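Major capsid protein (Faustovirus, PDB 5J7O) probably builds the capsid shell of a large double-stranded DNA virus, as a double jelly-roll protein that assembles into trimers. Local coordinates at residues T84-I89 / I326-N331; Q108-S113 / G385-Q390. One frame throughout, in Å; residues are numbered along the deposited sequence.

Interaction 1: T84-I89 / I326-N331; sequences TYNSTI and IEQQSN
I326 and Y85 bury the most surface here, with N86 next. I326 is the last residue of strand 320-326, and its CB points at 84-89. Its N donates to S87 O at 2.9 Å. The two branches of I326 part company. CG1 meets CD1 of I89 at 3.6 Å, where the two side chains cross obliquely. CG2 lies anti to the backbone N and faces the backbone of T84 and Y85, 3.9 Å from Y85 CA. L185 and F186 also pack on I326.

The Y85 ring lies against the start of the 3-10 segment 329-331. Q329 CB sits over the centre of one ring face, 3.6 Å from the centroid and 10° off the normal, a CH-pi contact. The first torsion of Q329 (chi1 -174°) swings CG away from the backbone N. The chain runs on along the same face, and CG comes 3.7 Å from Y85 CE2. At the ring edge, in plane, E327 O approaches CD1 at 3.4 Å. The hydroxyl of Y85 is hydrogen-bonded to Q387, and Q329 NE2 reaches both D384 and Q387.

The backbone N of N86 gives a hydrogen bond to E327 O at 3.2 Å. N86 CA also makes a C-H...O contact with I326 O. The N86 side chain runs alongside Q328, pointing the same way, and OD1 meets the aliphatic CG of Q328. Beside this, S87 OG bonds back to T84 O and ties the turn together.

The chemistry is mixed. Backbone bonds hold the strand end, and apolar packing covers I326. E327 O receives the backbone N-H of N86 and also lies at the edge of the Y85 ring, so one carbonyl probably helps to place both residues.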
ATOM      1  N   THR B  84      35.702  -6.557  -8.108  1.00 46.65           N
ATOM      2  CA  THR B  84      35.854  -5.220  -7.552  1.00 45.19           C
ATOM      3  C   THR B  84      34.831  -4.290  -8.189  1.00 44.61           C
ATOM      4  O   THR B  84      34.223  -4.612  -9.213  1.00 44.13           O
ATOM      5  CB  THR B  84      37.264  -4.646  -7.783  1.00 45.83           C
ATOM      6  OG1 THR B  84      37.515  -4.536  -9.190  1.00 46.59           O
ATOM      7  CG2 THR B  84      38.332  -5.527  -7.147  1.00 45.21           C
ATOM      8  N   TYR B  85      34.647  -3.129  -7.563  1.00 43.86           N
ATOM      9  CA  TYR B  85      33.913  -2.046  -8.201  1.00 43.26           C
ATOM     10  C   TYR B  85      34.617  -1.628  -9.490  1.00 45.26           C
ATOM     11  O   TYR B  85      35.827  -1.811  -9.655  1.00 47.48           O
ATOM     12  CB  TYR B  85      33.809  -0.831  -7.277  1.00 41.73           C
ATOM     13  CG  TYR B  85      32.816  -0.936  -6.138  1.00 39.69           C
ATOM     14  CD1 TYR B  85      31.460  -0.708  -6.346  1.00 37.78           C
ATOM     15  CD2 TYR B  85      33.241  -1.214  -4.844  1.00 38.56           C
ATOM     16  CE1 TYR B  85      30.554  -0.782  -5.302  1.00 36.49           C
ATOM     17  CE2 TYR B  85      32.342  -1.290  -3.795  1.00 36.20           C
ATOM     18  CZ  TYR B  85      31.001  -1.074  -4.029  1.00 36.37           C
ATOM     19  OH  TYR B  85      30.105  -1.148  -2.988  1.00 36.60           O
ATOM     20  N   ASN B  86      33.840  -1.050 -10.408  1.00 46.11           N
ATOM     21  CA  ASN B  86      34.377  -0.436 -11.624  1.00 46.49           C
ATOM     22  C   ASN B  86      35.188  -1.440 -12.444  1.00 47.40           C
ATOM     23  O   ASN B  86      36.340  -1.196 -12.811  1.00 47.71           O
ATOM     24  CB  ASN B  86      35.217   0.798 -11.276  1.00 47.77           C
ATOM     25  CG  ASN B  86      35.556   1.641 -12.490  1.00 50.34           C
ATOM     26  OD1 ASN B  86      34.747   1.789 -13.406  1.00 52.20           O
ATOM     27  ND2 ASN B  86      36.764   2.195 -12.505  1.00 50.38           N
ATOM     28  N   SER B  87      34.576  -2.587 -12.731  1.00 47.23           N
ATOM     29  CA  SER B  87      35.266  -3.643 -13.457  1.00 48.60           C
ATOM     30  C   SER B  87      34.250  -4.481 -14.218  1.00 48.44           C
ATOM     31  O   SER B  87      33.036  -4.336 -14.050  1.00 48.54           O
ATOM     32  CB  SER B  87      36.092  -4.524 -12.514  1.00 49.52           C
ATOM     33  OG  SER B  87      35.253  -5.250 -11.632  1.00 49.34           O
ATOM     34  N   THR B  88      34.769  -5.367 -15.063  1.00 49.32           N
ATOM     35  CA  THR B  88      33.956  -6.301 -15.829  1.00 48.54           C
ATOM     36  C   THR B  88      34.066  -7.689 -15.216  1.00 47.91           C
ATOM     37  O   THR B  88      35.173  -8.200 -15.013  1.00 47.56           O
ATOM     38  CB  THR B  88      34.391  -6.332 -17.296  1.00 49.25           C
ATOM     39  OG1 THR B  88      34.073  -5.080 -17.918  1.00 49.71           O
ATOM     40  CG2 THR B  88      33.683  -7.453 -18.040  1.00 47.96           C
ATOM     41  N   ILE B  89      32.918  -8.290 -14.918  1.00 47.47           N
ATOM     42  CA  ILE B  89      32.833  -9.626 -14.340  1.00 45.66           C
ATOM     43  C   ILE B  89      32.155 -10.530 -15.359  1.00 45.39           C
ATOM     44  O   ILE B  89      31.116 -10.168 -15.923  1.00 45.96           O
ATOM     45  CB  ILE B  89      32.059  -9.608 -13.011  1.00 44.12           C
ATOM     46  CG1 ILE B  89      32.755  -8.692 -12.002  1.00 45.51           C
ATOM     47  CG2 ILE B  89      31.910 -11.008 -12.452  1.00 41.91           C
ATOM     48  CD1 ILE B  89      31.998  -8.532 -10.706  1.00 46.33           C
ATOM     49  N   ILE B 326      30.346  -3.396 -13.649  1.00 42.31           N
ATOM     50  CA  ILE B 326      30.037  -2.975 -12.288  1.00 42.30           C
ATOM     51  C   ILE B 326      30.292  -1.479 -12.165  1.00 41.85           C
ATOM     52  O   ILE B 326      31.333  -0.978 -12.608  1.00 42.35           O
ATOM     53  CB  ILE B 326      30.858  -3.767 -11.256  1.00 43.38           C
ATOM     54  CG1 ILE B 326      30.558  -5.261 -11.384  1.00 42.30           C
ATOM     55  CG2 ILE B 326      30.553  -3.289  -9.847  1.00 43.59           C
ATOM     56  CD1 ILE B 326      29.100  -5.610 -11.165  1.00 40.97           C
ATOM     57  N   GLU B 327      29.338  -0.772 -11.564  1.00 41.02           N
ATOM     58  CA  GLU B 327      29.423   0.668 -11.382  1.00 40.49           C
ATOM     59  C   GLU B 327      30.552   1.027 -10.414  1.00 42.61           C
ATOM     60  O   GLU B 327      30.988   0.215  -9.593  1.00 43.40           O
ATOM     61  CB  GLU B 327      28.082   1.203 -10.868  1.00 39.81           C
ATOM     62  CG  GLU B 327      27.995   2.712 -10.703  1.00 41.14           C
ATOM     63  CD  GLU B 327      28.159   3.457 -12.010  1.00 43.71           C
ATOM     64  OE1 GLU B 327      27.270   3.338 -12.880  1.00 44.77           O
ATOM     65  OE2 GLU B 327      29.180   4.157 -12.172  1.00 44.93           O
ATOM     66  N   GLN B 328      31.038   2.262 -10.534  1.00 43.92           N
ATOM     67  CA  GLN B 328      32.003   2.786  -9.577  1.00 44.63           C
ATOM     68  C   GLN B 328      31.380   2.859  -8.188  1.00 42.06           C
ATOM     69  O   GLN B 328      30.164   3.001  -8.034  1.00 39.85           O
ATOM     70  CB  GLN B 328      32.483   4.173 -10.009  1.00 47.03           C
ATOM     71  CG  GLN B 328      32.818   4.291 -11.487  1.00 49.61           C
ATOM     72  CD  GLN B 328      33.246   5.694 -11.875  1.00 51.12           C
ATOM     73  OE1 GLN B 328      34.052   6.321 -11.188  1.00 53.58           O
ATOM     74  NE2 GLN B 328      32.702   6.195 -12.978  1.00 50.10           N
ATOM     75  N   GLN B 329      32.232   2.762  -7.162  1.00 40.62           N
ATOM     76  CA  GLN B 329      31.735   2.783  -5.789  1.00 37.74           C
ATOM     77  C   GLN B 329      31.085   4.120  -5.456  1.00 34.61           C
ATOM     78  O   GLN B 329      30.093   4.170  -4.719  1.00 34.32           O
ATOM     79  CB  GLN B 329      32.871   2.490  -4.809  1.00 37.26           C
ATOM     80  CG  GLN B 329      32.407   2.348  -3.364  1.00 36.86           C
ATOM     81  CD  GLN B 329      33.511   2.613  -2.359  1.00 36.35           C
ATOM     82  OE1 GLN B 329      34.429   3.393  -2.617  1.00 37.32           O
ATOM     83  NE2 GLN B 329      33.427   1.963  -1.204  1.00 34.59           N
ATOM     84  N   SER B 330      31.626   5.214  -5.996  1.00 34.70           N
ATOM     85  CA  SER B 330      31.142   6.550  -5.670  1.00 34.92           C
ATOM     86  C   SER B 330      29.728   6.818  -6.172  1.00 36.71           C
ATOM     87  O   SER B 330      29.141   7.835  -5.789  1.00 37.90           O
ATOM     88  CB  SER B 330      32.102   7.600  -6.233  1.00 34.12           C
ATOM     89  OG  SER B 330      32.509   7.269  -7.549  1.00 35.94           O
ATOM     90  N   ASN B 331      29.171   5.948  -7.012  1.00 36.41           N
ATOM     91  CA  ASN B 331      27.788   6.071  -7.457  1.00 36.84           C
ATOM     92  C   ASN B 331      26.846   5.130  -6.719  1.00 36.47           C
ATOM     93  O   ASN B 331      25.638   5.158  -6.974  1.00 34.44           O
ATOM     94  CB  ASN B 331      27.689   5.818  -8.965  1.00 37.43           C
ATOM     95  CG  ASN B 331      28.282   6.943  -9.785  1.00 38.40           C
ATOM     96  OD1 ASN B 331      28.265   8.103  -9.373  1.00 37.54           O
ATOM     97  ND2 ASN B 331      28.807   6.608 -10.959  1.00 39.84           N
TER

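Interaction 2: Q108-S113 / G385-Q390; sequences QLAATS and GTQAVQ
Segments 108-113 and 385-390 run roughly antiparallel, 152° apart end to end, and L109 and V389 form a non-hydrogen-bonded pair with CA atoms 4.8 Å apart. They join the end of strand 99-109 to the start of strand 389-401 in an antiparallel sheet of this double jelly-roll protein. Q390 N donates to Q108 O at 2.8 Å, and A110 N donates to A388 O at 3.1 Å. These two bonds flank the L109-V389 pair.

L109 and V389 send their side chains to the same face of the sheet, where they lie side by side. CD2 of L109 touches CG2 of V389 at 3.7 Å. V389 also packs on P83, and L109 on Y85.

Q390 lies across A110. Its CG is anti to the carbonyl carbon (chi1 -60°), and the chain then extends over the alanine. CD rests 3.6 Å from A110 CB, while OE1 comes close to A110 CA and is hydrogen-bonded to Q292. The amide planes of Q108 and Q390 are turned well away from each other. Q108 OE1 lies 3.7 Å from Q390 CB, Q108 NE2 is bonded to N294, and R541 of a second subunit packs on Q108.

Beyond the paired strands, Q387 takes over. It is buried, and it crosses T112 at about a right angle, with T112 CG2 against its amide. Y177 also bonds to Q387 NE2, so the amide nitrogen has two partners. The other is A110 O: Q387 NE2 meets it at 2.8 Å in the carbonyl plane, with an N-H...O angle of 173°.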
ATOM      1  N   GLN B 108      27.714  -9.470  -2.782  1.00 37.42           N
ATOM      2  CA  GLN B 108      27.983  -9.300  -1.359  1.00 37.58           C
ATOM      3  C   GLN B 108      28.976  -8.164  -1.180  1.00 37.70           C
ATOM      4  O   GLN B 108      30.111  -8.247  -1.658  1.00 39.63           O
ATOM      5  CB  GLN B 108      28.522 -10.595  -0.748  1.00 39.25           C
ATOM      6  CG  GLN B 108      28.347 -10.701   0.754  1.00 40.25           C
ATOM      7  CD  GLN B 108      28.758 -12.060   1.286  1.00 41.22           C
ATOM      8  OE1 GLN B 108      29.893 -12.495   1.098  1.00 41.97           O
ATOM      9  NE2 GLN B 108      27.830 -12.742   1.947  1.00 41.86           N
ATOM     10  N   LEU B 109      28.551  -7.110  -0.490  1.00 38.26           N
ATOM     11  CA  LEU B 109      29.366  -5.922  -0.271  1.00 39.92           C
ATOM     12  C   LEU B 109      29.687  -5.801   1.213  1.00 40.41           C
ATOM     13  O   LEU B 109      28.785  -5.882   2.055  1.00 40.72           O
ATOM     14  CB  LEU B 109      28.644  -4.672  -0.775  1.00 39.65           C
ATOM     15  CG  LEU B 109      28.174  -4.769  -2.229  1.00 41.17           C
ATOM     16  CD1 LEU B 109      27.349  -3.553  -2.626  1.00 42.20           C
ATOM     17  CD2 LEU B 109      29.360  -4.944  -3.166  1.00 40.24           C
ATOM     18  N   ALA B 110      30.965  -5.604   1.524  1.00 39.90           N
ATOM     19  CA  ALA B 110      31.421  -5.634   2.907  1.00 39.50           C
ATOM     20  C   ALA B 110      30.794  -4.508   3.720  1.00 37.34           C
ATOM     21  O   ALA B 110      30.501  -3.425   3.205  1.00 37.29           O
ATOM     22  CB  ALA B 110      32.946  -5.529   2.963  1.00 38.45           C
ATOM     23  N   ALA B 111      30.575  -4.784   5.006  1.00 36.03           N
ATOM     24  CA  ALA B 111      30.160  -3.741   5.933  1.00 36.53           C
ATOM     25  C   ALA B 111      31.175  -2.609   5.913  1.00 38.70           C
ATOM     26  O   ALA B 111      32.385  -2.839   5.827  1.00 40.98           O
ATOM     27  CB  ALA B 111      30.017  -4.307   7.346  1.00 35.64           C
ATOM     28  N   THR B 112      30.681  -1.376   5.976  1.00 38.15           N
ATOM     29  CA  THR B 112      31.529  -0.236   5.667  1.00 36.35           C
ATOM     30  C   THR B 112      31.105   0.969   6.496  1.00 36.77           C
ATOM     31  O   THR B 112      29.963   1.066   6.953  1.00 36.42           O
ATOM     32  CB  THR B 112      31.477   0.085   4.167  1.00 34.34           C
ATOM     33  OG1 THR B 112      32.486   1.046   3.836  1.00 35.20           O
ATOM     34  CG2 THR B 112      30.111   0.629   3.784  1.00 33.02           C
ATOM     35  N   SER B 113      32.054   1.882   6.692  1.00 37.64           N
ATOM     36  CA  SER B 113      31.817   3.099   7.453  1.00 37.62           C
ATOM     37  C   SER B 113      32.706   4.203   6.899  1.00 35.30           C
ATOM     38  O   SER B 113      33.649   3.950   6.145  1.00 36.01           O
ATOM     39  CB  SER B 113      32.079   2.887   8.948  1.00 39.45           C
ATOM     40  OG  SER B 113      33.454   2.659   9.201  1.00 43.95           O
ATOM     41  N   GLY B 385      37.173   3.655   0.296  1.00 43.12           N
ATOM     42  CA  GLY B 385      37.443   3.217  -1.062  1.00 45.60           C
ATOM     43  C   GLY B 385      37.988   1.809  -1.177  1.00 48.59           C
ATOM     44  O   GLY B 385      38.099   1.300  -2.298  1.00 50.48           O
ATOM     45  N   THR B 386      38.334   1.174  -0.059  1.00 47.80           N
ATOM     46  CA  THR B 386      38.805  -0.203  -0.057  1.00 46.87           C
ATOM     47  C   THR B 386      37.699  -1.198   0.265  1.00 46.50           C
ATOM     48  O   THR B 386      37.993  -2.369   0.527  1.00 47.01           O
ATOM     49  CB  THR B 386      39.959  -0.376   0.933  1.00 46.72           C
ATOM     50  OG1 THR B 386      39.529  -0.002   2.249  1.00 48.79           O
ATOM     51  CG2 THR B 386      41.149   0.482   0.527  1.00 45.75           C
ATOM     52  N   GLN B 387      36.440  -0.760   0.261  1.00 45.25           N
ATOM     53  CA  GLN B 387      35.329  -1.667   0.522  1.00 44.12           C
ATOM     54  C   GLN B 387      35.295  -2.760  -0.536  1.00 44.13           C
ATOM     55  O   GLN B 387      35.199  -2.477  -1.734  1.00 42.79           O
ATOM     56  CB  GLN B 387      34.007  -0.904   0.541  1.00 43.09           C
ATOM     57  CG  GLN B 387      32.820  -1.768   0.935  1.00 41.76           C
ATOM     58  CD  GLN B 387      31.509  -1.248   0.386  1.00 39.71           C
ATOM     59  OE1 GLN B 387      31.489  -0.434  -0.538  1.00 40.02           O
ATOM     60  NE2 GLN B 387      30.403  -1.719   0.949  1.00 38.48           N
ATOM     61  N   ALA B 388      35.370  -4.008  -0.091  1.00 44.88           N
ATOM     62  CA  ALA B 388      35.525  -5.136  -0.993  1.00 44.49           C
ATOM     63  C   ALA B 388      34.177  -5.697  -1.423  1.00 42.02           C
ATOM     64  O   ALA B 388      33.195  -5.662  -0.675  1.00 39.84           O
ATOM     65  CB  ALA B 388      36.352  -6.240  -0.332  1.00 46.93           C
ATOM     66  N   VAL B 389      34.139  -6.205  -2.654  1.00 42.29           N
ATOM     67  CA  VAL B 389      33.056  -7.074  -3.106  1.00 39.52           C
ATOM     68  C   VAL B 389      33.415  -8.478  -2.628  1.00 38.39           C
ATOM     69  O   VAL B 389      34.254  -9.155  -3.223  1.00 39.26           O
ATOM     70  CB  VAL B 389      32.865  -7.018  -4.624  1.00 36.25           C
ATOM     71  CG1 VAL B 389      31.835  -8.048  -5.067  1.00 36.27           C
ATOM     72  CG2 VAL B 389      32.447  -5.621  -5.057  1.00 34.63           C
ATOM     73  N   GLN B 390      32.790  -8.912  -1.534  1.00 37.64           N
ATOM     74  CA  GLN B 390      33.217 -10.132  -0.863  1.00 41.35           C
ATOM     75  C   GLN B 390      32.818 -11.398  -1.610  1.00 43.96           C
ATOM     76  O   GLN B 390      33.473 -12.430  -1.436  1.00 44.79           O
ATOM     77  CB  GLN B 390      32.655 -10.164   0.559  1.00 42.96           C
ATOM     78  CG  GLN B 390      33.122  -8.995   1.412  1.00 43.94           C
ATOM     79  CD  GLN B 390      32.646  -9.086   2.845  1.00 43.11           C
ATOM     80  OE1 GLN B 390      31.445  -9.122   3.114  1.00 42.82           O
ATOM     81  NE2 GLN B 390      33.591  -9.125   3.779  1.00 42.96           N
TER

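Overall arrangement
The centres of interactions 1 and 2 lie about 12 Å apart, on the same side of the chain's centre. Their segments alternate along the chain, in the order 84-89, 108-113, 326-331, 385-390, and strands 88-92 and 99-109 are consecutive. Interaction 1 is at the end of a four-stranded sheet containing 88-92 and 320-326. Interaction 2 belongs to a different sheet, through 99-109 and 389-401. The two contacts meet at Q387 of interaction 2, the partner shared by Y85 and Q329. Polar side-chain bonds thus tie together loops next to strands of two sheets, each of which pairs an early strand with one more than 200 residues later.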